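Local coordinates for cellulase (Uncultured bacterium, PDB 6XSO), which probably hydrolyses internal beta-1,4 linkages of cellulose and related plant polysaccharides such as xylan, as a broad-specificity endoglucanase of glycoside hydrolase family 5, at residues G208-F213 / L229-Y234; Y152-I157 / V168-Y173; D249-L254 / T295-K300. One frame throughout, in Å; residues are numbered along the deposited sequence.

Interaction 1: G208-F213 / L229-Y234; sequences GYARSF and LIVNTY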
loop_
_atom_site.group_PDB
_atom_site.type_symbol
_atom_site.label_atom_id
_atom_site.label_comp_id
_atom_site.label_asym_id
_atom_site.label_seq_id
_atom_site.Cartn_x
_atom_site.Cartn_y
_atom_site.Cartn_z
ATOM N N GLY A 208 2.353 -3.543 -17.537
ATOM C CA GLY A 208 3.633 -2.975 -17.931
ATOM C C GLY A 208 4.355 -2.302 -16.782
ATOM O O GLY A 208 5.547 -2.529 -16.577
ATOM N N TYR A 209 3.644 -1.467 -16.016
ATOM C CA TYR A 209 4.273 -0.840 -14.854
ATOM C C TYR A 209 4.734 -1.894 -13.848
ATOM O O TYR A 209 5.824 -1.773 -13.264
ATOM C CB TYR A 209 3.314 0.158 -14.212
ATOM C CG TYR A 209 3.300 1.532 -14.869
ATOM C CD1 TYR A 209 4.417 2.359 -14.802
ATOM C CD2 TYR A 209 2.171 2.008 -15.547
ATOM C CE1 TYR A 209 4.429 3.606 -15.388
ATOM C CE2 TYR A 209 2.165 3.276 -16.117
ATOM C CZ TYR A 209 3.298 4.060 -16.036
ATOM O OH TYR A 209 3.383 5.328 -16.558
ATOM N N ALA A 210 3.937 -2.947 -13.649
ATOM C CA ALA A 210 4.329 -4.019 -12.734
ATOM C C ALA A 210 5.628 -4.687 -13.181
ATOM O O ALA A 210 6.529 -4.914 -12.364
ATOM C CB ALA A 210 3.196 -5.042 -12.609
ATOM N N ARG A 211 5.735 -5.017 -14.477
ATOM C CA ARG A 211 6.956 -5.582 -15.045
ATOM C C ARG A 211 8.130 -4.625 -14.889
ATOM O O ARG A 211 9.240 -5.025 -14.503
ATOM C CB ARG A 211 6.770 -5.804 -16.546
ATOM C CG ARG A 211 6.035 -7.029 -16.999
ATOM C CD ARG A 211 6.381 -7.321 -18.477
ATOM N NE ARG A 211 6.235 -6.175 -19.389
ATOM C CZ ARG A 211 5.077 -5.759 -19.914
ATOM N NH1 ARG A 211 3.939 -6.362 -19.612
ATOM N NH2 ARG A 211 5.054 -4.723 -20.743
ATOM N N SER A 212 7.904 -3.355 -15.224
ATOM C CA SER A 212 8.963 -2.363 -15.142
ATOM C C SER A 212 9.489 -2.247 -13.720
ATOM O O SER A 212 10.700 -2.136 -13.519
ATOM C CB SER A 212 8.443 -1.012 -15.622
ATOM O OG SER A 212 8.490 -0.900 -17.034
ATOM N N PHE A 213 8.583 -2.245 -12.734
ATOM C CA PHE A 213 8.957 -2.176 -11.323
ATOM C C PHE A 213 9.838 -3.344 -10.939
ATOM O O PHE A 213 10.932 -3.161 -10.392
ATOM C CB PHE A 213 7.672 -2.174 -10.500
ATOM C CG PHE A 213 7.830 -2.545 -9.049
ATOM C CD1 PHE A 213 8.503 -1.722 -8.163
ATOM C CD2 PHE A 213 7.233 -3.699 -8.565
ATOM C CE1 PHE A 213 8.595 -2.059 -6.808
ATOM C CE2 PHE A 213 7.303 -4.041 -7.229
ATOM C CZ PHE A 213 7.981 -3.218 -6.343
ATOM N N LEU A 229 8.510 -8.151 -3.021
ATOM C CA LEU A 229 7.960 -7.028 -3.755
ATOM C C LEU A 229 6.460 -7.210 -3.935
ATOM O O LEU A 229 5.933 -8.326 -3.895
ATOM C CB LEU A 229 8.605 -6.920 -5.140
ATOM C CG LEU A 229 10.129 -6.926 -5.210
ATOM C CD1 LEU A 229 10.606 -6.824 -6.634
ATOM C CD2 LEU A 229 10.655 -5.774 -4.391
ATOM N N ILE A 230 5.767 -6.094 -4.106
ATOM C CA ILE A 230 4.307 -6.070 -4.092
ATOM C C ILE A 230 3.836 -5.295 -5.310
ATOM O O ILE A 230 4.332 -4.193 -5.577
ATOM C CB ILE A 230 3.786 -5.370 -2.818
ATOM C CG1 ILE A 230 4.354 -5.990 -1.549
ATOM C CG2 ILE A 230 2.267 -5.343 -2.808
ATOM C CD1 ILE A 230 4.333 -5.013 -0.394
ATOM N N VAL A 231 2.886 -5.870 -6.057
ATOM C CA VAL A 231 2.267 -5.197 -7.198
ATOM C C VAL A 231 0.774 -5.054 -6.908
ATOM O O VAL A 231 0.153 -5.961 -6.334
ATOM C CB VAL A 231 2.516 -5.918 -8.543
ATOM C CG1 VAL A 231 3.989 -5.877 -8.883
ATOM C CG2 VAL A 231 2.002 -7.335 -8.521
ATOM N N ASN A 232 0.208 -3.900 -7.269
ATOM C CA ASN A 232 -1.181 -3.586 -6.976
ATOM C C ASN A 232 -2.073 -3.787 -8.204
ATOM O O ASN A 232 -1.654 -3.641 -9.357
ATOM C CB ASN A 232 -1.332 -2.153 -6.452
ATOM C CG ASN A 232 -0.690 -1.944 -5.089
ATOM O OD1 ASN A 232 0.181 -2.693 -4.676
ATOM N ND2 ASN A 232 -1.126 -0.906 -4.391
ATOM N N THR A 233 -3.323 -4.130 -7.944
ATOM C CA THR A 233 -4.285 -4.200 -9.026
ATOM C C THR A 233 -4.641 -2.793 -9.504
ATOM O O THR A 233 -4.383 -1.793 -8.816
ATOM C CB THR A 233 -5.560 -4.858 -8.519
ATOM O OG1 THR A 233 -6.015 -4.123 -7.383
ATOM C CG2 THR A 233 -5.330 -6.307 -8.136
ATOM N N TYR A 234 -5.263 -2.720 -10.683
ATOM C CA TYR A 234 -5.929 -1.514 -11.158
ATOM C C TYR A 234 -6.707 -0.868 -10.022
ATOM O O TYR A 234 -7.561 -1.514 -9.413
ATOM C CB TYR A 234 -6.903 -1.841 -12.346
ATOM C CG TYR A 234 -7.605 -0.580 -12.791
ATOM C CD1 TYR A 234 -8.773 -0.167 -12.203
ATOM C CD2 TYR A 234 -7.042 0.244 -13.769
ATOM C CE1 TYR A 234 -9.364 1.048 -12.546
ATOM C CE2 TYR A 234 -7.633 1.432 -14.114
ATOM C CZ TYR A 234 -8.785 1.830 -13.496
ATOM O OH TYR A 234 -9.344 3.036 -13.851
#

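Interaction 2: Y152-I157 / V168-Y173; sequences YLWRQI and VLFESY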
loop_
_atom_site.group_PDB
_atom_site.type_symbol
_atom_site.label_atom_id
_atom_site.label_comp_id
_atom_site.label_asym_id
_atom_site.label_seq_id
_atom_site.Cartn_x
_atom_site.Cartn_y
_atom_site.Cartn_z
ATOM N N TYR A 152 13.559 4.519 -13.720
ATOM C CA TYR A 152 14.647 5.245 -13.057
ATOM C C TYR A 152 14.302 5.553 -11.607
ATOM O O TYR A 152 15.165 5.448 -10.717
ATOM C CB TYR A 152 14.969 6.524 -13.843
ATOM C CG TYR A 152 16.034 7.446 -13.274
ATOM C CD1 TYR A 152 15.899 8.812 -13.399
ATOM C CD2 TYR A 152 17.160 6.952 -12.629
ATOM C CE1 TYR A 152 16.852 9.674 -12.912
ATOM C CE2 TYR A 152 18.130 7.815 -12.125
ATOM C CZ TYR A 152 17.959 9.171 -12.259
ATOM O OH TYR A 152 18.937 10.048 -11.783
ATOM N N LEU A 153 13.054 5.942 -11.346
ATOM C CA LEU A 153 12.627 6.163 -9.963
ATOM C C LEU A 153 12.812 4.909 -9.117
ATOM O O LEU A 153 13.359 4.975 -8.008
ATOM C CB LEU A 153 11.182 6.646 -9.937
ATOM C CG LEU A 153 10.519 6.811 -8.575
ATOM C CD1 LEU A 153 11.312 7.765 -7.723
ATOM C CD2 LEU A 153 9.082 7.292 -8.758
ATOM N N TRP A 154 12.365 3.752 -9.618
ATOM C CA TRP A 154 12.510 2.524 -8.844
ATOM C C TRP A 154 13.959 2.084 -8.722
ATOM O O TRP A 154 14.342 1.541 -7.678
ATOM C CB TRP A 154 11.590 1.417 -9.353
ATOM C CG TRP A 154 10.306 1.486 -8.620
ATOM C CD1 TRP A 154 9.078 1.790 -9.124
ATOM C CD2 TRP A 154 10.133 1.291 -7.212
ATOM N NE1 TRP A 154 8.142 1.783 -8.114
ATOM C CE2 TRP A 154 8.776 1.495 -6.931
ATOM C CE3 TRP A 154 11.015 0.996 -6.156
ATOM C CZ2 TRP A 154 8.265 1.383 -5.650
ATOM C CZ3 TRP A 154 10.497 0.868 -4.880
ATOM C CH2 TRP A 154 9.137 1.077 -4.644
ATOM N N ARG A 155 14.797 2.325 -9.740
ATOM C CA ARG A 155 16.214 2.028 -9.560
ATOM C C ARG A 155 16.785 2.847 -8.407
ATOM O O ARG A 155 17.577 2.342 -7.604
ATOM C CB ARG A 155 17.003 2.275 -10.845
ATOM C CG ARG A 155 16.768 1.215 -11.917
ATOM C CD ARG A 155 17.816 1.234 -13.045
ATOM N NE ARG A 155 18.011 2.560 -13.631
ATOM C CZ ARG A 155 17.262 3.057 -14.609
ATOM N NH1 ARG A 155 16.279 2.337 -15.124
ATOM N NH2 ARG A 155 17.506 4.276 -15.080
ATOM N N GLN A 156 16.389 4.117 -8.307
ATOM C CA GLN A 156 16.921 4.971 -7.245
ATOM C C GLN A 156 16.459 4.501 -5.874
ATOM O O GLN A 156 17.256 4.436 -4.928
ATOM C CB GLN A 156 16.460 6.413 -7.453
ATOM C CG GLN A 156 17.054 7.126 -8.644
ATOM C CD GLN A 156 16.393 8.469 -8.861
ATOM O OE1 GLN A 156 16.667 9.426 -8.135
ATOM N NE2 GLN A 156 15.503 8.544 -9.860
ATOM N N ILE A 157 15.165 4.215 -5.735
ATOM C CA ILE A 157 14.663 3.731 -4.451
ATOM C C ILE A 157 15.341 2.413 -4.105
ATOM O O ILE A 157 15.785 2.198 -2.975
ATOM C CB ILE A 157 13.129 3.580 -4.474
ATOM C CG1 ILE A 157 12.438 4.922 -4.738
ATOM C CG2 ILE A 157 12.643 3.016 -3.133
ATOM C CD1 ILE A 157 10.986 4.806 -5.152
ATOM N N VAL A 168 12.054 -4.982 4.918
ATOM C CA VAL A 168 11.708 -3.884 4.022
ATOM C C VAL A 168 11.195 -4.463 2.708
ATOM O O VAL A 168 11.905 -5.220 2.032
ATOM C CB VAL A 168 12.888 -2.930 3.785
ATOM C CG1 VAL A 168 12.500 -1.869 2.755
ATOM C CG2 VAL A 168 13.304 -2.266 5.092
ATOM N N LEU A 169 9.971 -4.079 2.347
ATOM C CA LEU A 169 9.321 -4.472 1.107
ATOM C C LEU A 169 9.028 -3.231 0.275
ATOM O O LEU A 169 8.854 -2.136 0.816
ATOM C CB LEU A 169 7.983 -5.202 1.357
ATOM C CG LEU A 169 8.072 -6.644 1.855
ATOM C CD1 LEU A 169 8.292 -6.676 3.372
ATOM C CD2 LEU A 169 6.831 -7.450 1.487
ATOM N N PHE A 170 8.987 -3.398 -1.053
ATOM C CA PHE A 170 8.639 -2.316 -1.959
ATOM C C PHE A 170 7.306 -2.611 -2.642
ATOM O O PHE A 170 7.028 -3.757 -3.009
ATOM C CB PHE A 170 9.664 -2.167 -3.090
ATOM C CG PHE A 170 11.096 -1.950 -2.655
ATOM C CD1 PHE A 170 11.436 -1.369 -1.435
ATOM C CD2 PHE A 170 12.126 -2.310 -3.523
ATOM C CE1 PHE A 170 12.777 -1.181 -1.093
ATOM C CE2 PHE A 170 13.457 -2.118 -3.187
ATOM C CZ PHE A 170 13.780 -1.556 -1.974
ATOM N N GLU A 171 6.504 -1.561 -2.862
ATOM C CA GLU A 171 5.205 -1.647 -3.522
ATOM C C GLU A 171 5.197 -0.756 -4.761
ATOM O O GLU A 171 5.484 0.436 -4.678
ATOM C CB GLU A 171 4.092 -1.244 -2.552
ATOM C CG GLU A 171 2.748 -0.912 -3.169
ATOM C CD GLU A 171 1.848 -0.184 -2.179
ATOM O OE1 GLU A 171 2.030 -0.390 -0.958
ATOM O OE2 GLU A 171 0.950 0.576 -2.619
ATOM N N SER A 172 4.811 -1.346 -5.889
ATOM C CA SER A 172 5.032 -0.764 -7.211
ATOM C C SER A 172 4.397 0.611 -7.400
ATOM O O SER A 172 5.015 1.506 -7.992
ATOM C CB SER A 172 4.489 -1.748 -8.253
ATOM O OG SER A 172 3.100 -2.034 -8.041
ATOM N N TYR A 173 3.137 0.773 -7.019
ATOM C CA TYR A 173 2.319 1.968 -7.293
ATOM C C TYR A 173 1.053 1.772 -6.456
ATOM O O TYR A 173 0.676 0.635 -6.142
ATOM C CB TYR A 173 1.990 2.199 -8.817
ATOM C CG TYR A 173 1.549 0.915 -9.466
ATOM C CD1 TYR A 173 0.298 0.386 -9.182
ATOM C CD2 TYR A 173 2.403 0.183 -10.289
ATOM C CE1 TYR A 173 -0.087 -0.823 -9.674
ATOM C CE2 TYR A 173 2.027 -1.042 -10.778
ATOM C CZ TYR A 173 0.795 -1.544 -10.446
ATOM O OH TYR A 173 0.445 -2.777 -10.914
#

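Interaction 3: D249-L254 / T295-K300; sequences DPLSKL and TYFVSK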
loop_
_atom_site.group_PDB
_atom_site.type_symbol
_atom_site.label_atom_id
_atom_site.label_comp_id
_atom_site.label_asym_id
_atom_site.label_seq_id
_atom_site.Cartn_x
_atom_site.Cartn_y
_atom_site.Cartn_z
ATOM N N ASP A 249 -12.503 -7.867 -13.193
ATOM C CA ASP A 249 -11.442 -7.648 -14.175
ATOM C C ASP A 249 -10.136 -7.139 -13.557
ATOM O O ASP A 249 -9.073 -7.585 -14.009
ATOM C CB ASP A 249 -11.922 -6.723 -15.305
ATOM C CG ASP A 249 -13.047 -7.329 -16.161
ATOM O OD1 ASP A 249 -13.567 -8.423 -15.861
ATOM O OD2 ASP A 249 -13.404 -6.687 -17.171
ATOM N N PRO A 250 -10.123 -6.232 -12.572
ATOM C CA PRO A 250 -8.833 -5.862 -11.943
ATOM C C PRO A 250 -8.079 -7.047 -11.367
ATOM O O PRO A 250 -6.836 -7.036 -11.312
ATOM C CB PRO A 250 -9.248 -4.844 -10.869
ATOM C CG PRO A 250 -10.476 -4.207 -11.463
ATOM C CD PRO A 250 -11.229 -5.387 -12.085
ATOM N N LEU A 251 -8.789 -8.089 -10.953
ATOM C CA LEU A 251 -8.127 -9.277 -10.437
ATOM C C LEU A 251 -7.717 -10.229 -11.559
ATOM O O LEU A 251 -6.578 -10.707 -11.594
ATOM C CB LEU A 251 -9.040 -10.033 -9.461
ATOM C CG LEU A 251 -9.709 -9.279 -8.312
ATOM C CD1 LEU A 251 -10.349 -10.271 -7.342
ATOM C CD2 LEU A 251 -8.758 -8.374 -7.541
ATOM N N SER A 252 -8.631 -10.508 -12.484
ATOM C CA SER A 252 -8.373 -11.528 -13.482
ATOM C C SER A 252 -7.457 -11.048 -14.587
ATOM O O SER A 252 -6.860 -11.881 -15.275
ATOM C CB SER A 252 -9.680 -11.997 -14.113
ATOM O OG SER A 252 -10.246 -10.984 -14.930
ATOM N N LYS A 253 -7.345 -9.735 -14.780
ATOM C CA LYS A 253 -6.527 -9.175 -15.848
ATOM C C LYS A 253 -5.148 -8.735 -15.375
ATOM O O LYS A 253 -4.380 -8.173 -16.170
ATOM C CB LYS A 253 -7.263 -7.999 -16.507
ATOM C CG LYS A 253 -8.629 -8.324 -17.079
ATOM C CD LYS A 253 -8.562 -9.153 -18.307
ATOM C CE LYS A 253 -9.970 -9.362 -18.852
ATOM N NZ LYS A 253 -9.972 -10.417 -19.885
ATOM N N LEU A 254 -4.811 -8.978 -14.113
ATOM C CA LEU A 254 -3.468 -8.711 -13.613
ATOM C C LEU A 254 -2.555 -9.858 -14.016
ATOM O O LEU A 254 -2.911 -11.030 -13.861
ATOM C CB LEU A 254 -3.504 -8.590 -12.084
ATOM C CG LEU A 254 -2.172 -8.267 -11.428
ATOM C CD1 LEU A 254 -1.625 -6.914 -11.888
ATOM C CD2 LEU A 254 -2.256 -8.265 -9.919
ATOM N N THR A 295 -9.595 -16.897 -4.935
ATOM C CA THR A 295 -9.738 -17.478 -6.268
ATOM C C THR A 295 -8.599 -17.063 -7.190
ATOM O O THR A 295 -7.987 -17.909 -7.854
ATOM C CB THR A 295 -11.086 -17.062 -6.861
ATOM O OG1 THR A 295 -12.139 -17.713 -6.146
ATOM C CG2 THR A 295 -11.196 -17.456 -8.333
ATOM N N TYR A 296 -8.300 -15.766 -7.254
ATOM C CA TYR A 296 -7.359 -15.288 -8.262
ATOM C C TYR A 296 -5.909 -15.329 -7.808
ATOM O O TYR A 296 -5.012 -15.435 -8.658
ATOM C CB TYR A 296 -7.756 -13.882 -8.731
ATOM C CG TYR A 296 -9.039 -13.935 -9.513
ATOM C CD1 TYR A 296 -9.036 -14.299 -10.852
ATOM C CD2 TYR A 296 -10.262 -13.691 -8.903
ATOM C CE1 TYR A 296 -10.218 -14.391 -11.573
ATOM C CE2 TYR A 296 -11.458 -13.788 -9.625
ATOM C CZ TYR A 296 -11.423 -14.130 -10.956
ATOM O OH TYR A 296 -12.600 -14.235 -11.683
ATOM N N PHE A 297 -5.650 -15.258 -6.495
ATOM C CA PHE A 297 -4.278 -15.156 -6.007
ATOM C C PHE A 297 -3.902 -16.220 -4.981
ATOM O O PHE A 297 -3.040 -17.061 -5.271
ATOM C CB PHE A 297 -3.996 -13.725 -5.499
ATOM C CG PHE A 297 -4.300 -12.662 -6.530
ATOM C CD1 PHE A 297 -3.579 -12.591 -7.704
ATOM C CD2 PHE A 297 -5.341 -11.767 -6.341
ATOM C CE1 PHE A 297 -3.895 -11.640 -8.674
ATOM C CE2 PHE A 297 -5.645 -10.816 -7.303
ATOM C CZ PHE A 297 -4.921 -10.751 -8.461
ATOM N N VAL A 298 -4.525 -16.212 -3.798
ATOM C CA VAL A 298 -4.016 -17.030 -2.695
ATOM C C VAL A 298 -4.022 -18.515 -3.054
ATOM O O VAL A 298 -3.054 -19.243 -2.767
ATOM C CB VAL A 298 -4.780 -16.741 -1.387
ATOM C CG1 VAL A 298 -4.167 -17.558 -0.256
ATOM C CG2 VAL A 298 -4.749 -15.244 -1.045
ATOM N N SER A 299 -5.101 -18.989 -3.691
ATOM C CA SER A 299 -5.204 -20.395 -4.063
ATOM C C SER A 299 -4.166 -20.792 -5.099
ATOM O O SER A 299 -3.913 -21.992 -5.273
ATOM C CB SER A 299 -6.608 -20.702 -4.594
ATOM O OG SER A 299 -6.803 -20.176 -5.893
ATOM N N LYS A 300 -3.580 -19.823 -5.802
ATOM C CA LYS A 300 -2.523 -20.077 -6.769
ATOM C C LYS A 300 -1.126 -19.868 -6.187
ATOM O O LYS A 300 -0.143 -19.900 -6.935
ATOM C CB LYS A 300 -2.685 -19.173 -7.986
ATOM C CG LYS A 300 -4.046 -19.223 -8.654
ATOM C CD LYS A 300 -4.044 -18.294 -9.875
ATOM C CE LYS A 300 -5.436 -18.107 -10.473
ATOM N NZ LYS A 300 -5.503 -16.878 -11.339
#

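Interaction 1: G208-F213 / L229-Y234
Ala210 and Val231 mark the nearest backbone approach, their CA atoms 6.0 Å apart, where the short stretch of helix 208-213 runs antiparallel to strand 229-232 at 167°, with the two axes 9.0 Å from each other. Ala210 CB points toward the strand and meets Val231 CG1 at 3.9 Å, the same methyl that receives Phe213 CD2. One turn further on, a chi1 of 161° turns the Phe213 ring away from its own backbone N and onto the strand. CE2 takes most of the contact: it lies 3.4 Å from the backbone atom Ile230 O and 3.8 Å from Leu229 CB. The ring is oblique to Leu229, Ile230 and Val231 alike. Strand 229-232 is one of the eight parallel strands of the TIM barrel, and helix 196-219, which precedes it in the chain, packs on its outer side. Leu229 and Val231 point at the helix, whereas Ile230 between them points away. The same Phe213 ring also meets Trp154 of helix 140-161 edge-to-face and packs on Phe170 of strand 168-171. Ile230, for its part, is tied by backbone hydrogen bonds to Phe170 and Ser172.

Interaction 2: Y152-I157 / V168-Y173
Trp154 reaches from helix 140-161 to strand 168-171 and the first residues after it, making a buried aromatic contact with one polar bond between the helical layer and the barrel wall. In this TIM barrel, helix and strand follow one another in the chain, and the short segments run antiparallel at 173°. Their axes stand 11.1 Å apart, a gap that the indole spans. Its six-membered ring meets Phe170 obliquely, planes at 35° and centroids 5.4 Å apart, and the two side chains lie alongside one another, pointing opposite ways. Trp154 CZ3 lies 3.6 Å from Phe170 CB, with CH2 equally near that carbon. Phe170 has its CG anti to the carbonyl carbon, which brings CB and CG together against Trp154 CZ3; the carbonyl O of Ile157 is a looser neighbour of its ring. Within the helix, Ile157 CD1 lies against one face of the indole, near the rim. Tyr150, from the same helix, adds an edge-to-face partner to Trp154. Glu171 points away from the helix; its carboxylate forms a salt bridge with Arg80 and also bonds Asn120 and Asn232, while its backbone O comes 3.1 Å from Trp154 CZ2 at the indole edge. Ser172 O also accepts a hydrogen bond from Tyr150 OH, besides the one from the indole. That indole bond, Trp154 NE1 to Ser172 O, is 3.1 Å long with an N-H...O angle of 155°, the oxygen lying near the ring plane.

Interaction 3: D249-L254 / T295-K300
Tyr296 offers one ring face to the short helix 249-252: Leu251 CB sits over it in a CH-pi contact, 4.2 Å from the ring centroid, and Ser252 N lies over the same face. On the opposite face lies Thr295 CG2, near the rim. At the ring's CE1, Ser252 CB closes to 3.5 Å. The neighbouring Phe297 ring has Tyr296 CB over the centre of one face and Leu251 CD2 at its edge, in plane, 4.0 Å from CE2. Its CZ is 3.5 Å from Leu251 O and 3.9 Å from Leu254 CD2, both approached obliquely. Leu251, with CG anti to its carbonyl carbon (chi1 -51°), touches both rings, CD1 on Tyr296 CD2 and CD2 at the rim of Phe297. The contact joins two elements on the outside of the TIM barrel: helix 249-252, which follows strand 229-232 in the chain, and the C-terminal part of helix 279-298, where a wider pi-type turn spans 295-298. Leu254 and Phe297 both pack on Val266 of strand 264-270. With an alanine at Tyr296, Leu251 CB and Ser252 CB would probably lose the ring they pack on, opening a gap beside Leu251. Lys300 NZ folds back to bond Tyr296 O at 3.1 Å.

The three contacts follow one another along the chain, interaction 2 first, then 1, then 3, each closing before the next opens. Interactions 1 and 2 are close neighbours, centres about 10 Å apart, since strands 168-171 and 229-232 pair in the barrel and helix 196-219 comes between them in sequence. They also meet directly: Asn232 O lies 2.8 Å from Tyr173 OH, a probable hydrogen bond. Interaction 3 has its centre about 14 Å from that of interaction 1 and touches it through Thr233 and Tyr234 on Pro250, Leu251 and Leu254. Interactions 2 and 3 do not touch. Interactions 1 and 2 thus seat helices 196-219 and 140-161 on neighbouring strands, while interaction 3 joins the short helix 249-252 to helix 279-298.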